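Long-range contact in D-aminoacyl-tRNA deacylase 1 (Homo sapiens, PDB 2OKV), which removes D-amino acids from mischarged tRNAs and glycine from mischarged tRNA(Ala), and may also act as an ATPase in DNA replication: residues R47-S59 / S64-C76. Numbering follows the deposited sequence.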
loop_
_atom_site.group_PDB
_atom_site.type_symbol
_atom_site.label_atom_id
_atom_site.label_comp_id
_atom_site.label_asym_id
_atom_site.label_seq_id
_atom_site.Cartn_x
_atom_site.Cartn_y
_atom_site.Cartn_z
ATOM N N ARG B 47 18.394 -2.944 2.830
ATOM C CA ARG B 47 18.615 -4.341 3.227
ATOM C C ARG B 47 17.299 -5.086 3.457
ATOM O O ARG B 47 17.139 -6.239 3.025
ATOM C CB ARG B 47 19.511 -4.413 4.458
ATOM C CG ARG B 47 20.992 -4.366 4.113
ATOM C CD ARG B 47 21.887 -4.689 5.313
ATOM N NE ARG B 47 22.434 -3.459 5.897
ATOM C CZ ARG B 47 22.132 -2.996 7.110
ATOM N NH1 ARG B 47 21.297 -3.671 7.903
ATOM N NH2 ARG B 47 22.675 -1.860 7.534
ATOM N N LYS B 48 16.348 -4.431 4.122
ATOM C CA LYS B 48 15.054 -5.063 4.407
ATOM C C LYS B 48 14.261 -5.354 3.145
ATOM O O LYS B 48 13.686 -6.439 3.022
ATOM C CB LYS B 48 14.203 -4.221 5.368
ATOM C CG LYS B 48 14.721 -4.188 6.809
ATOM C CD LYS B 48 14.278 -2.900 7.489
ATOM C CE LYS B 48 12.990 -3.060 8.250
ATOM N NZ LYS B 48 13.292 -3.430 9.667
ATOM N N ILE B 49 14.230 -4.392 2.218
ATOM C CA ILE B 49 13.472 -4.548 0.970
ATOM C C ILE B 49 14.055 -5.715 0.178
ATOM O O ILE B 49 13.324 -6.591 -0.304
ATOM C CB ILE B 49 13.493 -3.252 0.106
ATOM C CG1 ILE B 49 12.600 -2.172 0.719
ATOM C CG2 ILE B 49 13.079 -3.522 -1.352
ATOM C CD1 ILE B 49 12.935 -0.767 0.220
ATOM N N LEU B 50 15.382 -5.731 0.067
ATOM C CA LEU B 50 16.069 -6.711 -0.764
ATOM C C LEU B 50 15.972 -8.121 -0.206
ATOM O O LEU B 50 15.999 -9.097 -0.955
ATOM C CB LEU B 50 17.542 -6.312 -0.956
ATOM C CG LEU B 50 17.773 -5.109 -1.881
ATOM C CD1 LEU B 50 19.250 -4.770 -1.931
ATOM C CD2 LEU B 50 17.278 -5.385 -3.282
ATOM N N ASN B 51 15.843 -8.217 1.113
ATOM C CA ASN B 51 15.805 -9.512 1.795
ATOM C C ASN B 51 14.404 -10.005 2.212
ATOM O O ASN B 51 14.246 -11.128 2.719
ATOM C CB ASN B 51 16.816 -9.481 2.940
ATOM C CG ASN B 51 18.268 -9.336 2.424
ATOM O OD1 ASN B 51 18.882 -10.324 1.979
ATOM N ND2 ASN B 51 18.819 -8.097 2.457
ATOM N N LEU B 52 13.384 -9.183 1.954
ATOM C CA LEU B 52 12.001 -9.498 2.306
ATOM C C LEU B 52 11.474 -10.716 1.526
ATOM O O LEU B 52 11.340 -10.671 0.294
ATOM C CB LEU B 52 11.112 -8.290 2.009
ATOM C CG LEU B 52 9.790 -7.987 2.741
ATOM C CD1 LEU B 52 8.743 -7.498 1.755
ATOM C CD2 LEU B 52 9.268 -9.081 3.622
ATOM N N ARG B 53 11.140 -11.767 2.261
ATOM C CA ARG B 53 10.713 -13.050 1.686
ATOM C C ARG B 53 9.213 -13.070 1.385
ATOM O O ARG B 53 8.398 -13.522 2.199
ATOM C CB ARG B 53 11.038 -14.203 2.637
ATOM C CG ARG B 53 12.518 -14.549 2.825
ATOM C CD ARG B 53 12.667 -15.523 4.043
ATOM N NE ARG B 53 13.570 -16.633 3.769
ATOM C CZ ARG B 53 13.281 -17.925 3.966
ATOM N NH1 ARG B 53 12.098 -18.307 4.453
ATOM N NH2 ARG B 53 14.182 -18.848 3.666
ATOM N N VAL B 54 8.870 -12.614 0.192
ATOM C CA VAL B 54 7.488 -12.464 -0.206
ATOM C C VAL B 54 7.113 -13.441 -1.342
ATOM O O VAL B 54 5.950 -13.538 -1.751
ATOM C CB VAL B 54 7.279 -10.968 -0.548
ATOM C CG1 VAL B 54 6.936 -10.732 -2.000
ATOM C CG2 VAL B 54 6.362 -10.305 0.441
ATOM N N PHE B 55 8.110 -14.183 -1.825
ATOM C CA PHE B 55 7.924 -15.099 -2.957
ATOM C C PHE B 55 7.992 -16.572 -2.568
ATOM O O PHE B 55 8.579 -16.926 -1.542
ATOM C CB PHE B 55 8.935 -14.779 -4.067
ATOM C CG PHE B 55 8.808 -13.377 -4.596
ATOM C CD1 PHE B 55 9.673 -12.369 -4.165
ATOM C CD2 PHE B 55 7.796 -13.052 -5.502
ATOM C CE1 PHE B 55 9.526 -11.047 -4.631
ATOM C CE2 PHE B 55 7.647 -11.733 -5.984
ATOM C CZ PHE B 55 8.513 -10.732 -5.533
ATOM N N GLU B 56 7.376 -17.419 -3.397
ATOM C CA GLU B 56 7.405 -18.878 -3.208
ATOM C C GLU B 56 8.670 -19.512 -3.808
ATOM O O GLU B 56 9.263 -18.954 -4.731
ATOM C CB GLU B 56 6.187 -19.530 -3.873
ATOM C CG GLU B 56 4.828 -18.984 -3.459
ATOM C CD GLU B 56 3.681 -19.538 -4.321
ATOM O OE1 GLU B 56 3.926 -20.425 -5.176
ATOM O OE2 GLU B 56 2.528 -19.088 -4.137
ATOM N N ASP B 57 9.073 -20.665 -3.278
ATOM C CA ASP B 57 10.060 -21.533 -3.939
ATOM C C ASP B 57 9.391 -22.435 -4.996
ATOM O O ASP B 57 8.185 -22.340 -5.209
ATOM C CB ASP B 57 10.882 -22.343 -2.915
ATOM C CG ASP B 57 10.065 -23.408 -2.182
ATOM O OD1 ASP B 57 8.880 -23.650 -2.523
ATOM O OD2 ASP B 57 10.627 -24.023 -1.251
ATOM N N GLU B 58 10.172 -23.288 -5.661
ATOM C CA GLU B 58 9.643 -24.128 -6.749
ATOM C C GLU B 58 8.583 -25.134 -6.306
ATOM O O GLU B 58 7.667 -25.444 -7.074
ATOM C CB GLU B 58 10.768 -24.820 -7.538
ATOM C CG GLU B 58 11.092 -24.108 -8.857
ATOM C CD GLU B 58 11.398 -22.621 -8.675
ATOM O OE1 GLU B 58 12.499 -22.296 -8.170
ATOM O OE2 GLU B 58 10.552 -21.774 -9.044
ATOM N N SER B 59 8.718 -25.638 -5.074
ATOM C CA SER B 59 7.698 -26.497 -4.458
ATOM C C SER B 59 6.396 -25.731 -4.194
ATOM O O SER B 59 5.316 -26.327 -4.150
ATOM C CB SER B 59 8.221 -27.099 -3.152
ATOM O OG SER B 59 9.374 -27.899 -3.429
ATOM N N SER B 64 9.427 -17.828 1.131
ATOM C CA SER B 64 10.737 -18.502 1.182
ATOM C C SER B 64 11.821 -17.848 0.328
ATOM O O SER B 64 12.991 -18.181 0.455
ATOM C CB SER B 64 10.626 -20.005 0.873
ATOM O OG SER B 64 9.923 -20.248 -0.332
ATOM N N LYS B 65 11.435 -16.920 -0.540
ATOM C CA LYS B 65 12.401 -16.285 -1.427
ATOM C C LYS B 65 12.193 -14.775 -1.473
ATOM O O LYS B 65 11.051 -14.291 -1.512
ATOM C CB LYS B 65 12.304 -16.875 -2.837
ATOM C CG LYS B 65 12.522 -18.390 -2.932
ATOM C CD LYS B 65 13.958 -18.766 -3.200
ATOM C CE LYS B 65 14.112 -20.286 -3.258
ATOM N NZ LYS B 65 15.448 -20.676 -3.791
ATOM N N SER B 66 13.293 -14.029 -1.475
ATOM C CA SER B 66 13.221 -12.570 -1.679
ATOM C C SER B 66 13.229 -12.208 -3.166
ATOM O O SER B 66 13.469 -13.062 -4.015
ATOM C CB SER B 66 14.405 -11.907 -1.007
ATOM O OG SER B 66 15.612 -12.299 -1.646
ATOM N N VAL B 67 13.015 -10.930 -3.470
ATOM C CA VAL B 67 13.111 -10.424 -4.835
ATOM C C VAL B 67 14.480 -10.787 -5.459
ATOM O O VAL B 67 14.559 -11.109 -6.641
ATOM C CB VAL B 67 12.806 -8.882 -4.881
ATOM C CG1 VAL B 67 13.956 -8.064 -4.281
ATOM C CG2 VAL B 67 12.471 -8.408 -6.299
ATOM N N MET B 68 15.543 -10.748 -4.657
ATOM C CA MET B 68 16.894 -11.032 -5.146
ATOM C C MET B 68 17.105 -12.523 -5.396
ATOM O O MET B 68 17.791 -12.900 -6.348
ATOM C CB MET B 68 17.959 -10.544 -4.162
ATOM C CG MET B 68 18.109 -9.055 -4.077
ATOM S SD MET B 68 19.681 -8.555 -3.350
ATOM C CE MET B 68 20.862 -9.738 -4.000
ATOM N N ASP B 69 16.534 -13.360 -4.528
ATOM C CA ASP B 69 16.545 -14.813 -4.727
ATOM C C ASP B 69 15.912 -15.180 -6.065
ATOM O O ASP B 69 16.384 -16.094 -6.753
ATOM C CB ASP B 69 15.775 -15.526 -3.608
ATOM C CG ASP B 69 16.470 -15.439 -2.265
ATOM O OD1 ASP B 69 17.719 -15.347 -2.239
ATOM O OD2 ASP B 69 15.765 -15.458 -1.234
ATOM N N LYS B 70 14.835 -14.469 -6.414
ATOM C CA LYS B 70 14.066 -14.744 -7.625
ATOM C C LYS B 70 14.635 -14.045 -8.856
ATOM O O LYS B 70 14.218 -14.334 -9.987
ATOM C CB LYS B 70 12.601 -14.320 -7.443
ATOM C CG LYS B 70 11.846 -15.020 -6.327
ATOM C CD LYS B 70 11.741 -16.527 -6.572
ATOM C CE LYS B 70 10.601 -16.872 -7.524
ATOM N NZ LYS B 70 10.431 -18.372 -7.588
ATOM N N GLN B 71 15.588 -13.137 -8.633
ATOM C CA GLN B 71 16.093 -12.243 -9.664
ATOM C C GLN B 71 14.919 -11.516 -10.325
ATOM O O GLN B 71 14.852 -11.392 -11.542
ATOM C CB GLN B 71 16.964 -12.989 -10.691
ATOM C CG GLN B 71 18.254 -13.590 -10.115
ATOM C CD GLN B 71 19.402 -12.581 -9.972
ATOM O OE1 GLN B 71 19.973 -12.432 -8.886
ATOM N NE2 GLN B 71 19.758 -11.899 -11.073
ATOM N N TYR B 72 13.994 -11.044 -9.488
ATOM C CA TYR B 72 12.826 -10.315 -9.944
ATOM C C TYR B 72 13.120 -8.808 -9.891
ATOM O O TYR B 72 14.226 -8.394 -9.519
ATOM C CB TYR B 72 11.590 -10.684 -9.110
ATOM C CG TYR B 72 10.901 -11.991 -9.502
ATOM C CD1 TYR B 72 9.873 -12.523 -8.714
ATOM C CD2 TYR B 72 11.268 -12.692 -10.656
ATOM C CE1 TYR B 72 9.221 -13.707 -9.069
ATOM C CE2 TYR B 72 10.632 -13.889 -11.014
ATOM C CZ TYR B 72 9.606 -14.381 -10.217
ATOM O OH TYR B 72 8.968 -15.557 -10.570
ATOM N N GLU B 73 12.144 -7.996 -10.275
ATOM C CA GLU B 73 12.373 -6.549 -10.411
ATOM C C GLU B 73 11.805 -5.774 -9.229
ATOM O O GLU B 73 11.022 -6.309 -8.435
ATOM C CB GLU B 73 11.780 -6.019 -11.718
ATOM C CG GLU B 73 12.552 -6.419 -12.979
ATOM C CD GLU B 73 11.718 -6.240 -14.247
ATOM O OE1 GLU B 73 12.042 -5.356 -15.071
ATOM O OE2 GLU B 73 10.726 -6.986 -14.408
ATOM N N ILE B 74 12.211 -4.510 -9.116
ATOM C CA ILE B 74 11.718 -3.626 -8.069
ATOM C C ILE B 74 11.344 -2.298 -8.729
ATOM O O ILE B 74 12.148 -1.712 -9.434
ATOM C CB ILE B 74 12.789 -3.340 -6.981
ATOM C CG1 ILE B 74 13.279 -4.643 -6.331
ATOM C CG2 ILE B 74 12.248 -2.335 -5.940
ATOM C CD1 ILE B 74 14.470 -4.472 -5.407
ATOM N N LEU B 75 10.107 -1.863 -8.527
ATOM C CA LEU B 75 9.690 -0.520 -8.910
ATOM C C LEU B 75 9.567 0.329 -7.642
ATOM O O LEU B 75 8.710 0.065 -6.805
ATOM C CB LEU B 75 8.343 -0.567 -9.648
ATOM C CG LEU B 75 7.669 0.774 -9.992
ATOM C CD1 LEU B 75 8.531 1.557 -10.962
ATOM C CD2 LEU B 75 6.246 0.560 -10.556
ATOM N N CYS B 76 10.427 1.334 -7.492
ATOM C CA CYS B 76 10.348 2.242 -6.328
ATOM C C CYS B 76 9.722 3.561 -6.721
ATOM O O CYS B 76 10.063 4.158 -7.757
ATOM C CB CYS B 76 11.719 2.552 -5.698
ATOM S SG CYS B 76 12.707 1.154 -5.362
HETATM O O HOH W 1 12.225 -8.885 -1.572
HETATM O O HOH W 2 18.052 -12.061 -0.490
#
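Phe55 O takes two backbone N-H groups at once, from Ser64 N at 2.9 Å and Lys65 N at 3.0 Å. Ser64 and Lys65 thus face one residue, a classic beta bulge. Phe55 N donates to Lys65 O. Val54 and Phe55 both face Lys65, a second classic bulge in the short hairpin of strands 53-55 and 65-66.

Phe55 buries more surface in this contact than any other residue. With CG anti to the carbonyl carbon (chi1 -60°), the ring reaches the start of helix 67-70, where Phe55 CE1 comes 3.6 Å from Val67 CA. Tyr72 presents its CD1 edge to one ring face, a T-shaped pair with planes at 83°. Val54 CG1 covers the opposite face. Lys70 CG packs on Phe55 CB, while Lys70 CB lies over the centre of the Tyr72 ring. The Lys70 chain bends at chi2 and chi3, and Lys70 NZ donates a hydrogen bond to Glu56 O at 3.1 Å. A long salt bridge to Glu58 adds to this.

A capping box of Ser66 and Asp69 starts the helical turn, and a Schellman motif with Gln71 as C-prime ends it. One water donates to Ile49 O and Leu52 O and accepts from Val67 N, bridging the end of helix 39-51 to the turn. Leu50 CD2 touches both Met68 CG and Ile74 CD1, 3.6 Å from the latter.

Phe109 and Thr116 of helix 99-116 touch Ile49 and Leu50. Ile74, on strand 73-78 of the mixed sheet, and Val54 both pack on Ile27 of the adjacent strand 26-32, setting hairpin and helix end against the sheet.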